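Side-chain contacts in exoglucanase A (Cellulomonas fimi, PDB 7CBD), which cuts the beta-1,4-glucosidic bonds of cellulose with inversion at the anomeric carbon, releasing cellobiose from the non-reducing chain ends: residues 158-161 / 162-165; 383-387 / 388-392; 8-12 / 13-17; 65-68 / 69-73. All coordinates share one frame; numbering follows the deposited sequence. Where two conformers were deposited one is given.

Contact 1: 158-161 / 162-165; sequences ISEP and ACQQ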
loop_
_atom_site.group_PDB
_atom_site.type_symbol
_atom_site.label_atom_id
_atom_site.label_comp_id
_atom_site.label_asym_id
_atom_site.label_seq_id
_atom_site.Cartn_x
_atom_site.Cartn_y
_atom_site.Cartn_z
ATOM N N ILE A 158 -1.584 -1.048 -21.108
ATOM C CA ILE A 158 -1.144 -0.140 -22.161
ATOM C C ILE A 158 -2.157 -0.039 -23.290
ATOM O O ILE A 158 -2.000 0.810 -24.172
ATOM C CB ILE A 158 0.299 -0.486 -22.606
ATOM C CG1 ILE A 158 1.022 0.727 -23.205
ATOM C CG2 ILE A 158 0.296 -1.641 -23.600
ATOM C CD1 ILE A 158 1.269 1.833 -22.212
ATOM N N SER A 159 -3.208 -0.870 -23.275
ATOM C CA SER A 159 -4.299 -0.728 -24.234
ATOM C C SER A 159 -5.154 0.497 -23.947
ATOM O O SER A 159 -5.936 0.905 -24.813
ATOM C CB SER A 159 -5.183 -1.980 -24.259
ATOM O OG SER A 159 -5.785 -2.221 -22.995
ATOM N N GLU A 160 -5.036 1.083 -22.759
ATOM C CA GLU A 160 -5.769 2.303 -22.448
ATOM C C GLU A 160 -4.974 3.505 -22.942
ATOM O O GLU A 160 -3.797 3.646 -22.587
ATOM C CB GLU A 160 -6.011 2.407 -20.947
ATOM C CG GLU A 160 -6.370 3.806 -20.438
ATOM C CD GLU A 160 -7.565 4.433 -21.146
ATOM O OE1 GLU A 160 -8.529 3.713 -21.487
ATOM O OE2 GLU A 160 -7.539 5.662 -21.357
ATOM N N PRO A 161 -5.557 4.370 -23.776
ATOM C CA PRO A 161 -4.808 5.542 -24.265
ATOM C C PRO A 161 -4.177 6.387 -23.169
ATOM O O PRO A 161 -3.060 6.882 -23.346
ATOM C CB PRO A 161 -5.858 6.307 -25.083
ATOM C CG PRO A 161 -6.777 5.224 -25.583
ATOM C CD PRO A 161 -6.850 4.201 -24.471
ATOM N N ALA A 162 -4.844 6.533 -22.024
ATOM C CA ALA A 162 -4.256 7.307 -20.936
ATOM C C ALA A 162 -2.947 6.696 -20.456
ATOM O O ALA A 162 -2.035 7.425 -20.053
ATOM C CB ALA A 162 -5.230 7.417 -19.770
ATOM N N CYS A 163 -2.827 5.366 -20.490
ATOM C CA CYS A 163 -1.572 4.741 -20.084
ATOM C C CYS A 163 -0.492 4.889 -21.148
ATOM O O CYS A 163 0.685 5.048 -20.814
ATOM C CB CYS A 163 -1.789 3.278 -19.690
ATOM S SG CYS A 163 -2.718 3.081 -18.151
ATOM N N GLN A 164 -0.871 4.850 -22.432
ATOM C CA GLN A 164 0.080 5.180 -23.487
ATOM C C GLN A 164 0.616 6.593 -23.301
ATOM O O GLN A 164 1.829 6.831 -23.384
ATOM C CB GLN A 164 -0.602 5.046 -24.848
ATOM C CG GLN A 164 -1.031 3.635 -25.162
ATOM C CD GLN A 164 -2.084 3.580 -26.240
ATOM O OE1 GLN A 164 -2.219 4.514 -27.037
ATOM N NE2 GLN A 164 -2.829 2.479 -26.289
ATOM N N GLN A 165 -0.284 7.544 -23.027
ATOM C CA GLN A 165 0.112 8.934 -22.828
ATOM C C GLN A 165 1.009 9.078 -21.608
ATOM O O GLN A 165 1.961 9.867 -21.616
ATOM C CB GLN A 165 -1.136 9.807 -22.658
ATOM C CG GLN A 165 -2.019 9.902 -23.897
ATOM C CD GLN A 165 -3.484 10.215 -23.573
ATOM O OE1 GLN A 165 -3.840 10.518 -22.428
ATOM N NE2 GLN A 165 -4.341 10.130 -24.587
HETATM O O HOH W 1 -2.678 7.526 -26.409
#
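The carboxamide of Gln-164 lies with one face against Pro-161, whose CA sits 3.9 Å from CD and almost straight above it, while the carbonyl oxygen of Ile-158 comes in at the amide's edge. There NE2 gives a hydrogen bond of 2.8 Å to Ile-158 O, only 1° out of the amide plane and also in the plane of the carbonyl. At the other end of the amide, OE1 accepts a hydrogen bond from a water that also donates to Pro-161 O, and these two bonds fix which way round the group sits. A second amide, that of Gln-165, presents a face to Pro-161 O, which stands 3.4 Å from its CD. The carboxylate of Glu-160 is met on the anti side of OE2, 34° out of its plane, by Ala-162 N at 2.9 Å. This is an N-cap: Glu-160 immediately precedes helix 161-182, the long helix between the parallel neighbours 141-146 and 187-192 in this family 6 catalytic domain, and Pro-161 begins the first turn with no N-H of its own to satisfy. The carboxylate is brought over Ala-162 N by a bend at chi2 (55°), though a second conformer was deposited, so the cap may be made only part of the time. The carbonyl oxygen of Glu-160 accepts from Gln-164 N at 3.2 Å and more weakly from Cys-163 N. Behind the turn, Ile-158 lays CD1 on the backbone of Cys-163, 3.6 Å from its O and 4.2 Å from its CB. The sulfur of Cys-163 is tied to Cys-101 in a disulfide.

Contact 2: 383-387 / 388-392; sequences KRFDR and MCDPT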
loop_
_atom_site.group_PDB
_atom_site.type_symbol
_atom_site.label_atom_id
_atom_site.label_comp_id
_atom_site.label_asym_id
_atom_site.label_seq_id
_atom_site.Cartn_x
_atom_site.Cartn_y
_atom_site.Cartn_z
ATOM N N LYS A 383 -11.600 16.661 -6.934
ATOM C CA LYS A 383 -11.409 15.248 -7.215
ATOM C C LYS A 383 -12.551 14.723 -8.076
ATOM O O LYS A 383 -13.679 15.224 -8.027
ATOM C CB LYS A 383 -11.344 14.449 -5.915
ATOM C CG LYS A 383 -9.937 14.057 -5.501
ATOM C CD LYS A 383 -9.931 13.549 -4.075
ATOM C CE LYS A 383 -8.548 13.112 -3.640
ATOM N NZ LYS A 383 -8.443 13.101 -2.159
ATOM N N ARG A 384 -12.249 13.695 -8.857
ATOM C CA ARG A 384 -13.173 13.138 -9.832
ATOM C C ARG A 384 -13.625 11.746 -9.415
ATOM O O ARG A 384 -12.962 11.054 -8.636
ATOM C CB ARG A 384 -12.513 13.079 -11.208
ATOM C CG ARG A 384 -11.873 14.387 -11.604
ATOM C CD ARG A 384 -12.926 15.477 -11.676
ATOM N NE ARG A 384 -13.907 15.185 -12.713
ATOM C CZ ARG A 384 -13.705 15.395 -14.011
ATOM N NH1 ARG A 384 -12.557 15.908 -14.434
ATOM N NH2 ARG A 384 -14.651 15.091 -14.887
ATOM N N PHE A 385 -14.765 11.343 -9.968
ATOM C CA PHE A 385 -15.453 10.120 -9.573
ATOM C C PHE A 385 -14.944 8.939 -10.392
ATOM O O PHE A 385 -14.921 8.995 -11.625
ATOM C CB PHE A 385 -16.952 10.299 -9.819
ATOM C CG PHE A 385 -17.789 9.095 -9.465
ATOM C CD1 PHE A 385 -17.561 8.384 -8.301
ATOM C CD2 PHE A 385 -18.834 8.701 -10.291
ATOM C CE1 PHE A 385 -18.347 7.288 -7.978
ATOM C CE2 PHE A 385 -19.626 7.610 -9.970
ATOM C CZ PHE A 385 -19.383 6.905 -8.812
ATOM N N ASP A 386 -14.550 7.870 -9.707
ATOM C CA ASP A 386 -14.104 6.636 -10.344
ATOM C C ASP A 386 -15.122 5.549 -10.028
ATOM O O ASP A 386 -15.343 5.227 -8.857
ATOM C CB ASP A 386 -12.727 6.235 -9.811
ATOM C CG ASP A 386 -12.065 5.128 -10.630
ATOM O OD1 ASP A 386 -12.753 4.201 -11.112
ATOM O OD2 ASP A 386 -10.832 5.188 -10.789
ATOM N N ARG A 387 -15.727 4.978 -11.070
ATOM C CA ARG A 387 -16.773 3.986 -10.859
ATOM C C ARG A 387 -16.261 2.695 -10.236
ATOM O O ARG A 387 -17.076 1.889 -9.776
ATOM C CB ARG A 387 -17.538 3.723 -12.156
ATOM C CG ARG A 387 -18.342 4.921 -12.621
ATOM C CD ARG A 387 -19.515 4.519 -13.492
ATOM N NE ARG A 387 -20.576 3.897 -12.703
ATOM C CZ ARG A 387 -21.614 3.240 -13.213
ATOM N NH1 ARG A 387 -22.519 2.711 -12.403
ATOM N NH2 ARG A 387 -21.739 3.102 -14.527
ATOM N N MET A 388 -14.944 2.484 -10.169
ATOM C CA MET A 388 -14.457 1.341 -9.402
ATOM C C MET A 388 -14.767 1.471 -7.914
ATOM O O MET A 388 -14.703 0.471 -7.185
ATOM C CB MET A 388 -12.969 1.125 -9.649
ATOM C CG MET A 388 -12.685 0.603 -11.052
ATOM S SD MET A 388 -13.393 -1.029 -11.352
ATOM C CE MET A 388 -12.285 -2.061 -10.397
ATOM N N CYS A 389 -15.116 2.673 -7.455
ATOM C CA CYS A 389 -15.531 2.933 -6.083
ATOM C C CYS A 389 -17.045 2.918 -5.930
ATOM O O CYS A 389 -17.553 3.178 -4.833
ATOM C CB CYS A 389 -14.999 4.299 -5.647
ATOM S SG CYS A 389 -13.217 4.451 -5.747
ATOM N N ASP A 390 -17.766 2.623 -7.012
ATOM C CA ASP A 390 -19.214 2.753 -7.097
ATOM C C ASP A 390 -19.868 1.407 -6.818
ATOM O O ASP A 390 -19.678 0.460 -7.605
ATOM C CB ASP A 390 -19.524 3.206 -8.522
ATOM C CG ASP A 390 -21.001 3.419 -8.806
ATOM O OD1 ASP A 390 -21.881 3.133 -7.962
ATOM O OD2 ASP A 390 -21.273 3.869 -9.937
ATOM N N PRO A 391 -20.652 1.272 -5.741
ATOM C CA PRO A 391 -21.322 -0.015 -5.466
ATOM C C PRO A 391 -22.291 -0.464 -6.549
ATOM O O PRO A 391 -22.682 -1.640 -6.552
ATOM C CB PRO A 391 -22.064 0.242 -4.144
ATOM C CG PRO A 391 -21.382 1.423 -3.538
ATOM C CD PRO A 391 -20.917 2.266 -4.688
ATOM N N THR A 392 -22.705 0.423 -7.453
ATOM C CA THR A 392 -23.674 0.072 -8.486
ATOM C C THR A 392 -23.018 -0.388 -9.775
ATOM O O THR A 392 -23.731 -0.770 -10.707
ATOM C CB THR A 392 -24.606 1.251 -8.817
ATOM O OG1 THR A 392 -23.901 2.236 -9.587
ATOM C CG2 THR A 392 -25.187 1.875 -7.561
HETATM O O HOH W 2 -24.428 0.742 -12.935
#
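Phe-385 meets Asp-390 through the end of its ring, CZ standing 3.7 Å from Asp-390 CB, with ring and carboxylate planes turned 45° apart. Next, Asp-386 opens a short 3-10 turn: its OD1 accepts from Met-388 N at 2.9 Å, on the anti side but tilted well out of the carboxylate plane, and its carbonyl oxygen takes Cys-389 N. Arg-387 follows, doubling back through a bend at chi3 (73°) to run alongside Asp-390. NE and NH1 both converge on OD2 of Asp-390, at 2.9 and 3.0 Å, a side-on salt bridge in which the oxygen lies close to the guanidinium plane. NH1 also makes a weak bond to Thr-392 OG1. The other carboxylate oxygen, OD1, is held from one face by Thr-392 N (2.9 Å) and OG1 (2.7 Å), the former closing an Asx turn. An alanine in place of Asp-390 would probably leave Arg-387 without its counter-charge here and Thr-392 N and OG1 without their shared acceptor, so that the guanidinium could turn. All this belongs to the loop between strand 358-362 and the hairpin strand 394-395; a disulfide from Cys-389 joins it to Cys-335, and Asp-390 O accepts from Thr-403, just past strand 401-402.

Contact 3: 8-12 / 13-17; sequences NPYAG and AVQYV
Two overlapping beta turns, a type I from Asn-8 to Ala-11 and a type II from Tyr-10 to Ala-13, lead the chain into strand 14-15, a short parallel neighbour of strand 87-93. The second is closed by Ala-13 N on Tyr-10 O at 3.0 Å, the donor standing well above the carbonyl plane, and Gly-12 takes the positive phi (69°) usual at the third position of a type II turn. A water donates to both Tyr-10 O and Ala-13 O, bridging them. Ala-13 CB packs on the carbonyl of Pro-9, 3.4 Å from its O. In the first turn Asn-8 OD1 accepts from Tyr-10 N, an Asx turn. Beyond the turns Gln-15 swings back to Tyr-10: with CG beside the backbone N (chi1 -61°) and the chain extended after it, the amide lands along the CD1-CE1 side of the ring. Gln-15 OE1 is 3.8 Å from Tyr-10 CE1, near the ring plane, and the two planes stand 76° apart. A leucine in place of Gln-15 would probably leave Asn-90 ND2 without its acceptor and Tyr-10 with a less snugly fitted edge. The direct contact of Gln-15 with the ring edge is van der Waals packing; the polar ends of both buried side chains are satisfied by Asn-90 of strand 87-93, Tyr-10 OH on OD1 and Gln-15 OE1 on ND2.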
loop_
_atom_site.group_PDB
_atom_site.type_symbol
_atom_site.label_atom_id
_atom_site.label_comp_id
_atom_site.label_asym_id
_atom_site.label_seq_id
_atom_site.Cartn_x
_atom_site.Cartn_y
_atom_site.Cartn_z
ATOM N N ASN A 8 19.066 -2.690 5.146
ATOM C CA ASN A 8 17.673 -2.722 5.578
ATOM C C ASN A 8 17.491 -1.644 6.635
ATOM O O ASN A 8 17.883 -1.840 7.798
ATOM C CB ASN A 8 17.296 -4.090 6.138
ATOM C CG ASN A 8 15.860 -4.128 6.631
ATOM O OD1 ASN A 8 15.115 -3.162 6.464
ATOM N ND2 ASN A 8 15.469 -5.230 7.249
ATOM N N PRO A 9 16.894 -0.500 6.278
ATOM C CA PRO A 9 16.746 0.583 7.259
ATOM C C PRO A 9 15.836 0.222 8.421
ATOM O O PRO A 9 15.921 0.865 9.477
ATOM C CB PRO A 9 16.179 1.740 6.423
ATOM C CG PRO A 9 15.405 1.041 5.334
ATOM C CD PRO A 9 16.234 -0.179 5.001
ATOM N N TYR A 10 14.996 -0.809 8.274
ATOM C CA TYR A 10 14.081 -1.218 9.334
ATOM C C TYR A 10 14.734 -2.086 10.401
ATOM O O TYR A 10 14.182 -2.194 11.498
ATOM C CB TYR A 10 12.886 -1.968 8.744
ATOM C CG TYR A 10 12.026 -1.140 7.813
ATOM C CD1 TYR A 10 10.934 -0.430 8.292
ATOM C CD2 TYR A 10 12.295 -1.087 6.450
ATOM C CE1 TYR A 10 10.137 0.326 7.439
ATOM C CE2 TYR A 10 11.508 -0.338 5.586
ATOM C CZ TYR A 10 10.428 0.360 6.086
ATOM O OH TYR A 10 9.660 1.097 5.218
ATOM N N ALA A 11 15.876 -2.710 10.115
ATOM C CA ALA A 11 16.453 -3.660 11.063
ATOM C C ALA A 11 16.881 -2.941 12.338
ATOM O O ALA A 11 17.667 -1.990 12.287
ATOM C CB ALA A 11 17.634 -4.393 10.426
ATOM N N GLY A 12 16.366 -3.395 13.481
ATOM C CA GLY A 12 16.688 -2.773 14.748
ATOM C C GLY A 12 16.128 -1.382 14.933
ATOM O O GLY A 12 16.534 -0.683 15.866
ATOM N N ALA A 13 15.191 -0.961 14.087
ATOM C CA ALA A 13 14.688 0.402 14.093
ATOM C C ALA A 13 13.237 0.439 14.560
ATOM O O ALA A 13 12.519 -0.561 14.529
ATOM C CB ALA A 13 14.787 1.007 12.687
ATOM N N VAL A 14 12.817 1.623 14.983
ATOM C CA VAL A 14 11.411 1.925 15.196
ATOM C C VAL A 14 10.883 2.617 13.943
ATOM O O VAL A 14 11.646 3.056 13.085
ATOM C CB VAL A 14 11.215 2.789 16.474
ATOM C CG1 VAL A 14 11.873 4.145 16.318
ATOM C CG2 VAL A 14 9.757 2.921 16.860
ATOM N N GLN A 15 9.561 2.725 13.829
ATOM C CA GLN A 15 8.929 3.430 12.723
ATOM C C GLN A 15 8.141 4.635 13.229
ATOM O O GLN A 15 7.562 4.609 14.319
ATOM C CB GLN A 15 8.009 2.504 11.921
ATOM C CG GLN A 15 8.733 1.334 11.291
ATOM C CD GLN A 15 7.808 0.512 10.411
ATOM O OE1 GLN A 15 7.114 1.051 9.547
ATOM N NE2 GLN A 15 7.793 -0.795 10.623
ATOM N N TYR A 16 8.110 5.691 12.418
ATOM C CA TYR A 16 7.396 6.915 12.774
ATOM C C TYR A 16 5.910 6.658 12.960
ATOM O O TYR A 16 5.273 6.009 12.128
ATOM C CB TYR A 16 7.563 7.929 11.647
ATOM C CG TYR A 16 6.782 9.221 11.802
ATOM C CD1 TYR A 16 7.134 10.153 12.762
ATOM C CD2 TYR A 16 5.717 9.524 10.954
ATOM C CE1 TYR A 16 6.441 11.344 12.898
ATOM C CE2 TYR A 16 5.018 10.717 11.073
ATOM C CZ TYR A 16 5.395 11.628 12.044
ATOM O OH TYR A 16 4.729 12.828 12.189
ATOM N N VAL A 17 5.351 7.216 14.030
ATOM C CA VAL A 17 3.911 7.210 14.263
ATOM C C VAL A 17 3.374 8.614 13.999
ATOM O O VAL A 17 3.861 9.596 14.580
ATOM C CB VAL A 17 3.577 6.716 15.681
ATOM C CG1 VAL A 17 2.078 6.751 15.925
ATOM C CG2 VAL A 17 4.112 5.307 15.872
HETATM O O HOH W 3 11.495 -1.145 11.999
#

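Contact 4: 65-68 / 69-73; sequences DGNG and LKFHL
Gly-68 turns the chain into helix 69-83 from the N-cap position, at a phi/psi of 98°/158° where a CB would jam against the preceding carbonyl oxygen and crowd Leu-69 N. Having no side chain, it can cap nothing with one; a water does part of that work, accepting from Phe-71 N at 3.0 Å and donating to Asn-67 O at 2.8 Å. Just before the glycine, Asn-67 reaches over the Phe-71 ring. Its CB makes a CH-pi contact, 3.9 Å from the ring centroid, and ND2 stands 3.4 Å above the ring plane toward the rim, near CZ and CE2. The amide plane is nearly perpendicular to that of the ring. Phe-71 reaches beneath it because its CG is anti to the backbone N (chi1 168°). Its CD2 in turn lies over the centre of the His-72 ring. Gly-68 O approaches His-72 CD2 at 3.2 Å, and His-72 ND1 bonds to Tyr-16 OH. Across this turn the side chains meet without a clear direct hydrogen bond: a CH-pi contact and an amide nitrogen over a pi face, with the backbone oxygen of Gly-68 close to a His-72 C-H that is probably somewhat polarised.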
loop_
_atom_site.group_PDB
_atom_site.type_symbol
_atom_site.label_atom_id
_atom_site.label_comp_id
_atom_site.label_asym_id
_atom_site.label_seq_id
_atom_site.Cartn_x
_atom_site.Cartn_y
_atom_site.Cartn_z
ATOM N N ASP A 65 -5.886 18.082 4.932
ATOM C CA ASP A 65 -5.655 16.711 5.367
ATOM C C ASP A 65 -4.380 16.531 6.178
ATOM O O ASP A 65 -4.171 15.445 6.728
ATOM C CB ASP A 65 -5.601 15.773 4.153
ATOM C CG ASP A 65 -6.933 15.652 3.445
ATOM O OD1 ASP A 65 -7.546 14.562 3.481
ATOM O OD2 ASP A 65 -7.367 16.661 2.852
ATOM N N GLY A 66 -3.527 17.547 6.282
ATOM C CA GLY A 66 -2.272 17.345 6.987
ATOM C C GLY A 66 -1.503 18.633 7.174
ATOM O O GLY A 66 -1.797 19.662 6.560
ATOM N N ASN A 67 -0.482 18.547 8.021
ATOM C CA ASN A 67 0.232 19.720 8.502
ATOM C C ASN A 67 1.532 19.997 7.757
ATOM O O ASN A 67 2.295 20.867 8.186
ATOM C CB ASN A 67 0.501 19.584 9.998
ATOM C CG ASN A 67 -0.771 19.419 10.791
ATOM O OD1 ASN A 67 -1.836 19.888 10.381
ATOM N ND2 ASN A 67 -0.674 18.755 11.932
ATOM N N GLY A 68 1.803 19.286 6.670
ATOM C CA GLY A 68 2.990 19.516 5.876
ATOM C C GLY A 68 4.113 18.544 6.200
ATOM O O GLY A 68 4.192 17.963 7.287
ATOM N N LEU A 69 5.019 18.393 5.235
ATOM C CA LEU A 69 6.108 17.432 5.373
ATOM C C LEU A 69 7.074 17.821 6.493
ATOM O O LEU A 69 7.559 16.952 7.228
ATOM C CB LEU A 69 6.830 17.289 4.034
ATOM C CG LEU A 69 8.031 16.344 4.008
ATOM C CD1 LEU A 69 7.654 14.944 4.512
ATOM C CD2 LEU A 69 8.610 16.288 2.603
ATOM N N LYS A 70 7.373 19.113 6.645
ATOM C CA LYS A 70 8.328 19.516 7.675
ATOM C C LYS A 70 7.837 19.124 9.065
ATOM O O LYS A 70 8.622 18.667 9.905
ATOM C CB LYS A 70 8.588 21.020 7.612
ATOM C CG LYS A 70 9.446 21.534 8.778
ATOM C CD LYS A 70 9.841 22.997 8.573
ATOM C CE LYS A 70 10.047 23.755 9.886
ATOM N NZ LYS A 70 11.007 23.125 10.820
ATOM N N PHE A 71 6.538 19.304 9.323
ATOM C CA PHE A 71 5.931 18.888 10.583
ATOM C C PHE A 71 6.284 17.441 10.903
ATOM O O PHE A 71 6.755 17.130 12.003
ATOM C CB PHE A 71 4.414 19.089 10.467
ATOM C CG PHE A 71 3.601 18.448 11.565
ATOM C CD1 PHE A 71 3.489 19.043 12.813
ATOM C CD2 PHE A 71 2.892 17.280 11.323
ATOM C CE1 PHE A 71 2.708 18.467 13.811
ATOM C CE2 PHE A 71 2.109 16.699 12.312
ATOM C CZ PHE A 71 2.019 17.291 13.557
ATOM N N HIS A 72 6.104 16.544 9.929
ATOM C CA HIS A 72 6.370 15.125 10.163
ATOM C C HIS A 72 7.855 14.837 10.342
ATOM O O HIS A 72 8.233 14.025 11.194
ATOM C CB HIS A 72 5.781 14.291 9.029
ATOM C CG HIS A 72 4.292 14.346 8.981
ATOM N ND1 HIS A 72 3.497 13.781 9.953
ATOM C CD2 HIS A 72 3.454 14.943 8.103
ATOM C CE1 HIS A 72 2.228 14.006 9.662
ATOM N NE2 HIS A 72 2.175 14.715 8.549
ATOM N N LEU A 73 8.712 15.468 9.538
ATOM C CA LEU A 73 10.148 15.243 9.685
ATOM C C LEU A 73 10.639 15.698 11.056
ATOM O O LEU A 73 11.421 14.994 11.716
ATOM C CB LEU A 73 10.906 15.944 8.562
ATOM C CG LEU A 73 10.635 15.377 7.171
ATOM C CD1 LEU A 73 11.147 16.343 6.120
ATOM C CD2 LEU A 73 11.309 14.030 7.024
HETATM O O HOH W 4 4.975 21.461 7.966
#

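Contacts 3 and 4 are the only two that touch: Tyr-16 OH and His-72 ND1, 2.7 Å apart and probably hydrogen-bonded, join the chain after strand 14-15 to helix 69-83, although the two centres are about 19 Å apart. Both lie away from the predicted catalytic aspartates. Contacts 1 and 2 stand nearer to them; the nearest atoms of these two contacts are about 11 Å from each other, and each includes a disulfide cysteine. Cys-163 of contact 1 has its side chain about 8 Å from that of Asp-149, the predicted proton donor; in contact 2 the side chain of Cys-389 is about 5 Å from that of Asp-371, the predicted nucleophile. Contact 3 lies across the chain's centre from both.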